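Amidohydrolase 3 domain-containing protein (Pyrococcus horikoshii, PDB 3IGH) is uncharacterised but probably acts as a metal-dependent hydrolase of carbon-nitrogen bonds other than peptide bonds. Local coordinates at residues D36-V39 against A40-I43; A172-V175 against I176-V180; D266-G270 against A271-L275. One frame throughout, in Å; residues are numbered along the deposited sequence.

Contact 1: D36-V39 against A40-I43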
ATOM      1  N   ASP A  36      -5.894 -22.343  27.355  1.00 55.14           N
ATOM      2  CA  ASP A  36      -6.770 -22.404  28.521  0.50 53.33           C
ATOM      3  C   ASP A  36      -7.384 -21.047  28.841  1.00 51.05           C
ATOM      4  O   ASP A  36      -6.696 -20.026  28.808  1.00 56.17           O
ATOM      5  CB  ASP A  36      -6.010 -22.953  29.735  0.50 53.06           C
ATOM      6  CG  ASP A  36      -5.730 -24.446  29.629  0.50 59.57           C
ATOM      7  OD1 ASP A  36      -6.439 -25.150  28.875  0.50 61.38           O
ATOM      8  OD2 ASP A  36      -4.798 -24.921  30.313  0.50 67.48           O
ATOM      9  N   SER A  37      -8.678 -21.061  29.150  1.00 48.37           N
ATOM     10  CA  SER A  37      -9.468 -19.879  29.474  1.00 52.97           C
ATOM     11  C   SER A  37      -8.933 -19.073  30.668  1.00 57.57           C
ATOM     12  O   SER A  37      -8.949 -17.838  30.643  1.00 55.72           O
ATOM     13  CB  SER A  37     -10.919 -20.304  29.719  1.00 51.79           C
ATOM     14  OG  SER A  37     -11.739 -19.204  30.056  1.00 56.11           O
ATOM     15  N   GLU A  38      -8.460 -19.773  31.700  1.00 62.32           N
ATOM     16  CA  GLU A  38      -7.923 -19.121  32.902  1.00 66.94           C
ATOM     17  C   GLU A  38      -6.593 -18.412  32.645  1.00 61.09           C
ATOM     18  O   GLU A  38      -6.350 -17.330  33.186  1.00 63.39           O
ATOM     19  CB  GLU A  38      -7.784 -20.116  34.066  1.00 68.97           C
ATOM     20  CG  GLU A  38      -9.086 -20.382  34.827  1.00 83.45           C
ATOM     21  CD  GLU A  38      -9.648 -19.132  35.498  1.00 94.22           C
ATOM     22  OE1 GLU A  38     -10.803 -18.765  35.196  1.00 94.97           O
ATOM     23  OE2 GLU A  38      -8.934 -18.513  36.317  1.00 95.86           O
ATOM     24  N   VAL A  39      -5.747 -19.030  31.821  1.00 54.84           N
ATOM     25  CA  VAL A  39      -4.467 -18.442  31.411  1.00 56.06           C
ATOM     26  C   VAL A  39      -4.690 -17.160  30.594  1.00 54.65           C
ATOM     27  O   VAL A  39      -4.035 -16.142  30.831  1.00 54.20           O
ATOM     28  CB  VAL A  39      -3.609 -19.459  30.621  1.00 53.07           C
ATOM     29  CG1 VAL A  39      -2.267 -18.856  30.222  1.00 45.52           C
ATOM     30  CG2 VAL A  39      -3.393 -20.716  31.446  1.00 64.41           C
ATOM     31  N   ALA A  40      -5.640 -17.219  29.662  1.00 53.60           N
ATOM     32  CA  ALA A  40      -6.010 -16.074  28.831  1.00 48.67           C
ATOM     33  C   ALA A  40      -6.465 -14.881  29.668  1.00 53.17           C
ATOM     34  O   ALA A  40      -6.015 -13.759  29.440  1.00 50.98           O
ATOM     35  CB  ALA A  40      -7.098 -16.469  27.819  1.00 48.02           C
ATOM     36  N   LYS A  41      -7.338 -15.142  30.643  1.00 50.44           N
ATOM     37  CA  LYS A  41      -7.862 -14.114  31.546  1.00 58.78           C
ATOM     38  C   LYS A  41      -6.752 -13.505  32.404  1.00 53.75           C
ATOM     39  O   LYS A  41      -6.741 -12.297  32.645  1.00 60.37           O
ATOM     40  CB  LYS A  41      -8.983 -14.697  32.427  1.00 58.50           C
ATOM     41  CG  LYS A  41      -9.682 -13.689  33.355  1.00 71.44           C
ATOM     42  CD  LYS A  41     -11.034 -14.194  33.872  1.00 74.68           C
ATOM     43  CE  LYS A  41     -10.906 -15.349  34.869  1.00 96.56           C
ATOM     44  NZ  LYS A  41     -10.532 -14.898  36.240  1.00103.16           N
ATOM     45  N   LYS A  42      -5.813 -14.347  32.830  1.00 53.04           N
ATOM     46  CA  LYS A  42      -4.686 -13.937  33.664  1.00 59.30           C
ATOM     47  C   LYS A  42      -3.754 -12.979  32.924  1.00 56.28           C
ATOM     48  O   LYS A  42      -3.324 -11.970  33.488  1.00 57.63           O
ATOM     49  CB  LYS A  42      -3.905 -15.166  34.138  1.00 55.99           C
ATOM     50  CG  LYS A  42      -2.899 -14.886  35.245  1.00 71.01           C
ATOM     51  CD  LYS A  42      -2.274 -16.172  35.781  1.00 79.21           C
ATOM     52  CE  LYS A  42      -3.246 -16.963  36.657  1.00 96.54           C
ATOM     53  NZ  LYS A  42      -2.604 -18.166  37.255  1.00103.15           N
ATOM     54  N   ILE A  43      -3.457 -13.308  31.665  1.00 49.07           N
ATOM     55  CA  ILE A  43      -2.625 -12.477  30.791  1.00 45.95           C
ATOM     56  C   ILE A  43      -3.195 -11.057  30.681  1.00 43.24           C
ATOM     57  O   ILE A  43      -2.484 -10.075  30.899  1.00 45.88           O
ATOM     58  CB  ILE A  43      -2.446 -13.136  29.384  1.00 46.81           C
ATOM     59  CG1 ILE A  43      -1.544 -14.370  29.482  1.00 43.22           C
ATOM     60  CG2 ILE A  43      -1.846 -12.157  28.374  1.00 47.42           C
ATOM     61  CD1 ILE A  43      -1.718 -15.356  28.335  1.00 44.01           C
TER

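Contact 2: A172-V175 against I176-V180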
ATOM      1  N   ALA A 172     -21.970  -2.253 -23.836  1.00 34.41           N
ATOM      2  CA  ALA A 172     -22.783  -1.553 -22.848  1.00 33.21           C
ATOM      3  C   ALA A 172     -22.252  -1.738 -21.427  1.00 37.20           C
ATOM      4  O   ALA A 172     -22.217  -0.776 -20.656  1.00 35.71           O
ATOM      5  CB  ALA A 172     -24.242  -2.000 -22.931  1.00 37.50           C
ATOM      6  N   ARG A 173     -21.785  -2.923 -21.121  1.00 34.89           N
ATOM      7  CA  ARG A 173     -21.281  -3.204 -19.811  0.50 38.95           C
ATOM      8  C   ARG A 173     -19.988  -2.477 -19.558  1.00 41.00           C
ATOM      9  O   ARG A 173     -19.787  -1.957 -18.505  1.00 37.86           O
ATOM     10  CB  ARG A 173     -21.015  -4.667 -19.696  0.50 41.66           C
ATOM     11  CG  ARG A 173     -22.171  -5.451 -19.325  0.50 51.28           C
ATOM     12  CD  ARG A 173     -21.696  -6.541 -18.441  0.50 69.28           C
ATOM     13  NE  ARG A 173     -22.374  -7.765 -18.767  0.50 73.76           N
ATOM     14  CZ  ARG A 173     -22.977  -8.521 -17.870  0.50 78.35           C
ATOM     15  NH1 ARG A 173     -23.599  -9.616 -18.252  0.50 67.27           N
ATOM     16  NH2 ARG A 173     -22.946  -8.176 -16.597  0.50 80.01           N
ATOM     17  N   LYS A 174     -19.121  -2.482 -20.550  1.00 38.30           N
ATOM     18  CA  LYS A 174     -17.849  -1.756 -20.497  1.00 45.39           C
ATOM     19  C   LYS A 174     -18.080  -0.258 -20.281  1.00 40.82           C
ATOM     20  O   LYS A 174     -17.428   0.362 -19.439  1.00 41.01           O
ATOM     21  CB  LYS A 174     -17.052  -2.001 -21.785  1.00 43.17           C
ATOM     22  CG  LYS A 174     -15.594  -1.552 -21.734  1.00 50.72           C
ATOM     23  CD  LYS A 174     -14.870  -1.927 -23.029  1.00 62.58           C
ATOM     24  CE  LYS A 174     -13.349  -1.901 -22.877  1.00 78.40           C
ATOM     25  NZ  LYS A 174     -12.774  -0.531 -23.015  1.00 77.42           N
ATOM     26  N   VAL A 175     -19.036   0.304 -21.024  1.00 37.37           N
ATOM     27  CA  VAL A 175     -19.378   1.726 -20.934  1.00 34.15           C
ATOM     28  C   VAL A 175     -19.977   2.094 -19.569  1.00 37.70           C
ATOM     29  O   VAL A 175     -19.620   3.120 -18.973  1.00 35.89           O
ATOM     30  CB  VAL A 175     -20.327   2.133 -22.102  1.00 36.66           C
ATOM     31  CG1 VAL A 175     -20.925   3.506 -21.881  1.00 39.06           C
ATOM     32  CG2 VAL A 175     -19.572   2.104 -23.429  1.00 36.80           C
ATOM     33  N   ILE A 176     -20.875   1.247 -19.067  1.00 32.83           N
ATOM     34  CA  ILE A 176     -21.409   1.418 -17.720  1.00 31.84           C
ATOM     35  C   ILE A 176     -20.270   1.406 -16.693  1.00 33.31           C
ATOM     36  O   ILE A 176     -20.175   2.301 -15.859  1.00 31.18           O
ATOM     37  CB  ILE A 176     -22.476   0.335 -17.373  1.00 30.40           C
ATOM     38  CG1 ILE A 176     -23.756   0.554 -18.192  1.00 36.13           C
ATOM     39  CG2 ILE A 176     -22.828   0.367 -15.877  1.00 35.15           C
ATOM     40  CD1 ILE A 176     -24.657  -0.680 -18.254  1.00 34.96           C
ATOM     41  N   ASN A 177     -19.403   0.402 -16.778  1.00 30.62           N
ATOM     42  CA  ASN A 177     -18.341   0.232 -15.786  1.00 34.36           C
ATOM     43  C   ASN A 177     -17.233   1.286 -15.812  1.00 40.95           C
ATOM     44  O   ASN A 177     -16.674   1.636 -14.767  1.00 39.68           O
ATOM     45  CB  ASN A 177     -17.732  -1.165 -15.904  1.00 35.19           C
ATOM     46  CG  ASN A 177     -18.657  -2.244 -15.389  1.00 42.09           C
ATOM     47  OD1 ASN A 177     -19.619  -1.968 -14.656  1.00 42.52           O
ATOM     48  ND2 ASN A 177     -18.370  -3.482 -15.756  1.00 47.44           N
ATOM     49  N   GLU A 178     -16.929   1.795 -17.002  1.00 39.79           N
ATOM     50  CA  GLU A 178     -15.815   2.730 -17.172  1.00 42.43           C
ATOM     51  C   GLU A 178     -16.238   4.185 -17.215  1.00 45.05           C
ATOM     52  O   GLU A 178     -15.504   5.054 -16.758  1.00 48.29           O
ATOM     53  CB  GLU A 178     -15.016   2.388 -18.427  1.00 43.65           C
ATOM     54  CG  GLU A 178     -14.251   1.090 -18.305  1.00 56.32           C
ATOM     55  CD  GLU A 178     -13.624   0.627 -19.604  1.00 71.55           C
ATOM     56  OE1 GLU A 178     -13.807   1.298 -20.647  1.00 70.25           O
ATOM     57  OE2 GLU A 178     -12.947  -0.424 -19.578  1.00 68.56           O
ATOM     58  N   ARG A 179     -17.418   4.457 -17.752  1.00 39.75           N
ATOM     59  CA  ARG A 179     -17.812   5.838 -18.028  1.00 39.51           C
ATOM     60  C   ARG A 179     -19.044   6.289 -17.256  1.00 40.39           C
ATOM     61  O   ARG A 179     -19.040   7.363 -16.655  1.00 42.64           O
ATOM     62  CB  ARG A 179     -18.029   6.016 -19.534  1.00 41.85           C
ATOM     63  CG  ARG A 179     -18.084   7.457 -20.009  1.00 44.35           C
ATOM     64  CD  ARG A 179     -18.072   7.486 -21.526  1.00 43.47           C
ATOM     65  NE  ARG A 179     -19.396   7.217 -22.092  1.00 46.28           N
ATOM     66  CZ  ARG A 179     -19.615   6.574 -23.237  1.00 58.73           C
ATOM     67  NH1 ARG A 179     -18.599   6.103 -23.956  1.00 54.98           N
ATOM     68  NH2 ARG A 179     -20.859   6.399 -23.665  1.00 47.28           N
ATOM     69  N   VAL A 180     -20.095   5.470 -17.262  1.00 41.26           N
ATOM     70  CA  VAL A 180     -21.381   5.873 -16.686  1.00 35.70           C
ATOM     71  C   VAL A 180     -21.358   5.935 -15.147  1.00 39.93           C
ATOM     72  O   VAL A 180     -21.827   6.906 -14.540  1.00 38.32           O
ATOM     73  CB  VAL A 180     -22.537   4.966 -17.210  1.00 42.19           C
ATOM     74  CG1 VAL A 180     -23.828   5.305 -16.540  1.00 34.12           C
ATOM     75  CG2 VAL A 180     -22.684   5.088 -18.732  1.00 42.99           C
TER
HETATM   76  O   HOH W   1     -21.539  -3.381 -16.339  1.00 59.74           O

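Contact 3: D266-G270 against A271-L275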
ATOM      1  N   ASP A 266     -11.466 -19.135 -20.953  1.00 33.48           N
ATOM      2  CA  ASP A 266     -12.717 -19.484 -21.641  1.00 31.14           C
ATOM      3  C   ASP A 266     -13.972 -18.817 -21.071  1.00 34.86           C
ATOM      4  O   ASP A 266     -13.887 -17.936 -20.216  1.00 32.89           O
ATOM      5  CB  ASP A 266     -12.890 -21.014 -21.740  1.00 28.96           C
ATOM      6  CG  ASP A 266     -13.158 -21.687 -20.395  1.00 31.18           C
ATOM      7  OD1 ASP A 266     -12.941 -21.083 -19.324  1.00 31.31           O
ATOM      8  OD2 ASP A 266     -13.548 -22.875 -20.408  1.00 29.61           O
ATOM      9  N   GLY A 267     -15.136 -19.224 -21.571  1.00 34.37           N
ATOM     10  CA  GLY A 267     -16.398 -18.686 -21.073  1.00 28.27           C
ATOM     11  C   GLY A 267     -17.017 -19.639 -20.073  1.00 35.84           C
ATOM     12  O   GLY A 267     -16.323 -20.195 -19.212  1.00 29.45           O
ATOM     13  N   SER A 268     -18.316 -19.876 -20.222  1.00 28.95           N
ATOM     14  CA  SER A 268     -19.060 -20.679 -19.251  1.00 31.75           C
ATOM     15  C   SER A 268     -19.802 -21.840 -19.911  1.00 29.50           C
ATOM     16  O   SER A 268     -20.077 -21.810 -21.109  1.00 31.55           O
ATOM     17  CB  SER A 268     -20.050 -19.784 -18.496  1.00 35.67           C
ATOM     18  OG  SER A 268     -21.010 -19.222 -19.386  1.00 51.59           O
ATOM     19  N   LEU A 269     -20.129 -22.851 -19.115  1.00 28.38           N
ATOM     20  CA  LEU A 269     -20.879 -24.005 -19.617  1.00 34.71           C
ATOM     21  C   LEU A 269     -22.305 -23.661 -20.007  1.00 32.49           C
ATOM     22  O   LEU A 269     -22.822 -24.229 -20.959  1.00 33.30           O
ATOM     23  CB  LEU A 269     -20.858 -25.164 -18.626  1.00 34.16           C
ATOM     24  CG  LEU A 269     -19.493 -25.842 -18.513  1.00 33.42           C
ATOM     25  CD1 LEU A 269     -19.424 -26.618 -17.216  1.00 34.96           C
ATOM     26  CD2 LEU A 269     -19.176 -26.727 -19.734  1.00 30.43           C
ATOM     27  N   GLY A 270     -22.918 -22.725 -19.284  1.00 31.99           N
ATOM     28  CA  GLY A 270     -24.288 -22.280 -19.576  1.00 31.02           C
ATOM     29  C   GLY A 270     -24.461 -21.750 -20.981  1.00 42.60           C
ATOM     30  O   GLY A 270     -25.376 -22.155 -21.697  1.00 36.95           O
ATOM     31  N   ALA A 271     -23.547 -20.869 -21.378  1.00 37.98           N
ATOM     32  CA  ALA A 271     -23.576 -20.249 -22.692  1.00 39.57           C
ATOM     33  C   ALA A 271     -22.875 -21.102 -23.752  1.00 35.42           C
ATOM     34  O   ALA A 271     -22.849 -20.726 -24.930  1.00 37.49           O
ATOM     35  CB  ALA A 271     -22.941 -18.853 -22.622  1.00 39.68           C
ATOM     36  N   ARG A 272     -22.321 -22.241 -23.323  1.00 32.05           N
ATOM     37  CA  ARG A 272     -21.511 -23.145 -24.165  1.00 29.80           C
ATOM     38  C   ARG A 272     -20.252 -22.463 -24.725  1.00 33.71           C
ATOM     39  O   ARG A 272     -19.819 -22.742 -25.844  1.00 33.49           O
ATOM     40  CB  ARG A 272     -22.332 -23.828 -25.283  1.00 32.94           C
ATOM     41  CG  ARG A 272     -23.590 -24.560 -24.785  1.00 35.29           C
ATOM     42  CD  ARG A 272     -24.219 -25.411 -25.887  1.00 39.43           C
ATOM     43  NE  ARG A 272     -25.460 -26.062 -25.461  1.00 44.22           N
ATOM     44  CZ  ARG A 272     -26.657 -25.479 -25.460  1.00 41.21           C
ATOM     45  NH1 ARG A 272     -26.796 -24.223 -25.863  1.00 40.59           N
ATOM     46  NH2 ARG A 272     -27.721 -26.154 -25.046  1.00 41.87           N
ATOM     47  N   THR A 273     -19.666 -21.582 -23.921  1.00 35.86           N
ATOM     48  CA  THR A 273     -18.454 -20.867 -24.304  1.00 31.76           C
ATOM     49  C   THR A 273     -17.230 -21.367 -23.541  1.00 30.09           C
ATOM     50  O   THR A 273     -16.098 -20.964 -23.838  1.00 33.98           O
ATOM     51  CB  THR A 273     -18.628 -19.342 -24.157  1.00 29.34           C
ATOM     52  OG1 THR A 273     -19.182 -19.044 -22.868  1.00 31.25           O
ATOM     53  CG2 THR A 273     -19.571 -18.813 -25.235  1.00 37.63           C
ATOM     54  N   ALA A 274     -17.458 -22.266 -22.581  1.00 27.79           N
ATOM     55  CA  ALA A 274     -16.381 -22.965 -21.899  1.00 30.71           C
ATOM     56  C   ALA A 274     -15.716 -23.913 -22.883  1.00 35.07           C
ATOM     57  O   ALA A 274     -16.397 -24.572 -23.677  1.00 33.44           O
ATOM     58  CB  ALA A 274     -16.897 -23.725 -20.677  1.00 28.56           C
ATOM     59  N   LEU A 275     -14.389 -23.975 -22.833  1.00 35.32           N
ATOM     60  CA  LEU A 275     -13.615 -24.684 -23.858  1.00 28.91           C
ATOM     61  C   LEU A 275     -13.371 -26.145 -23.505  1.00 30.45           C
ATOM     62  O   LEU A 275     -12.633 -26.458 -22.572  1.00 31.17           O
ATOM     63  CB  LEU A 275     -12.283 -23.960 -24.117  1.00 31.88           C
ATOM     64  CG  LEU A 275     -11.419 -24.482 -25.273  1.00 32.07           C
ATOM     65  CD1 LEU A 275     -12.118 -24.266 -26.615  1.00 40.00           C
ATOM     66  CD2 LEU A 275     -10.070 -23.775 -25.249  1.00 33.85           C
TER

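Contact 1: D36-V39 against A40-I43
From D36 to I43 the backbone makes the first two turns of helix 37-47, with A40, K41, K42 and I43 each donating its N-H to the carbonyl four residues back. D36 stands at the N-cap, and its carbonyl takes the first of these bonds, A40 N to D36 O at 3.1 Å; the last, I43 N to V39 O, measures 3.0 Å. On the outer side E38 and K41 run side by side, pointing the same way. The bend of K41 at chi3 (70°) brings its CE to 3.4 Å from E38 OE1, and the further bend at chi4 (79°) places K41 NZ 4.0 Å from E38 OE2. The ion pair is therefore a long one, and the closer touch is made by the methylene beside the ammonium. K41 also has a weak, long pairing with E45, one turn further on. On another side V39 sets CG1 anti to its backbone N (chi1 -179°), and that methyl meets I43 CD1 at 4.0 Å. The contact thus divides its chemistry by side: a long and therefore probably weak charge pair on the exposed side, and on the other an apolar valine-isoleucine pair that lies between Y33 of strand 30-35 and, across the dimer interface, L46 and S47 of the second subunit.

Contact 2: A172-V175 against I176-V180
K174 carries its CG anti to the backbone N (chi1 -167°) and runs nearly straight until chi4 turns NZ back toward E178, whose own CG lies beside its backbone N (chi1 -69°) with the chain extended beyond. The two side chains cross, and the ammonium faces the carboxylate as a salt bridge: K174 NZ lies 3.2 Å from E178 OE1, on the syn lone pair, with a weak second bond to OE2. A bound sulfate, probably from the crystallisation liquor, also lies near the E178 side chain. One residue along, V175 and R179 lie side by side. V175 CG1 sits over one face of the R179 guanidinium, 3.4 Å above its plane and offset toward the rim, while R179 NH2 is bonded to L148 O, which helps fix the group's rotation. The same methyl meets V180 CG2 at 3.9 Å. Here the helix widens into a pi-type turn: V175 O accepts both R179 N and V180 N, each at 2.9 Å. A water bridges the residues at the other side of the helix, donating to R173 O at 3.1 Å and weakly to N177 OD1. These residues form the end of helix 166-180. I176 rests on F130 of strand 129-133 and on M145 and L149 of helix 143-149, V175 also packs on L149, and K213 of helix 212-223 is bonded to E178 O.

Contact 3: D266-G270 against A271-L275
D266 turns its carboxylate across the loop to the backbone of L275, and T273 OG1 reaches back across the loop to the backbone N of S268. The aspartate's CG falls between its own N and carbonyl carbon (chi1 69°), which brings OD2 within 2.8 Å of L275 N, the N-H arriving on the anti lone pair. T273 OG1 takes the S268 N-H at 2.9 Å. Close by, G267 N bonds to T273 O at 3.0 Å from well above the carbonyl plane. S268 O is gripped twice: T273 N comes in at 2.9 Å near the plane, and A274 N at 3.0 Å from above it. L269 CD2 touches A274 CB at 3.9 Å, the leucine also packing on I316 and Y280. R272 starts out away from the first half of the loop, and its NH2 forms a salt bridge with D282. D266 is held from outside as well, OD1 by I316 N and OD2 by G317 N. Its buried carboxylate thus receives three backbone N-H groups, those of L275, I316 and G317, which fix its position and tie this irregular loop to the segment following strand 310-315.

Overall arrangement
Along the chain the three contacts come in series. Contact 1 belongs to helix 37-47, beside the small N-terminal sheet; contacts 2 and 3 belong to the amidohydrolase part of the chain, on the opposite side of the chain's centre. Contact 1 is about 55 Å from contact 2 and about 54 Å from contact 3, centre to centre. The latter two are closer, about 23 Å between centres and about 10 Å between nearest atoms, without touching. Helix 166-180 packs on the sheet containing strand 129-133, whereas contact 3 follows strand 256-264 of the TIM-barrel-type core. Of the three, only contact 1 is touched by the second subunit.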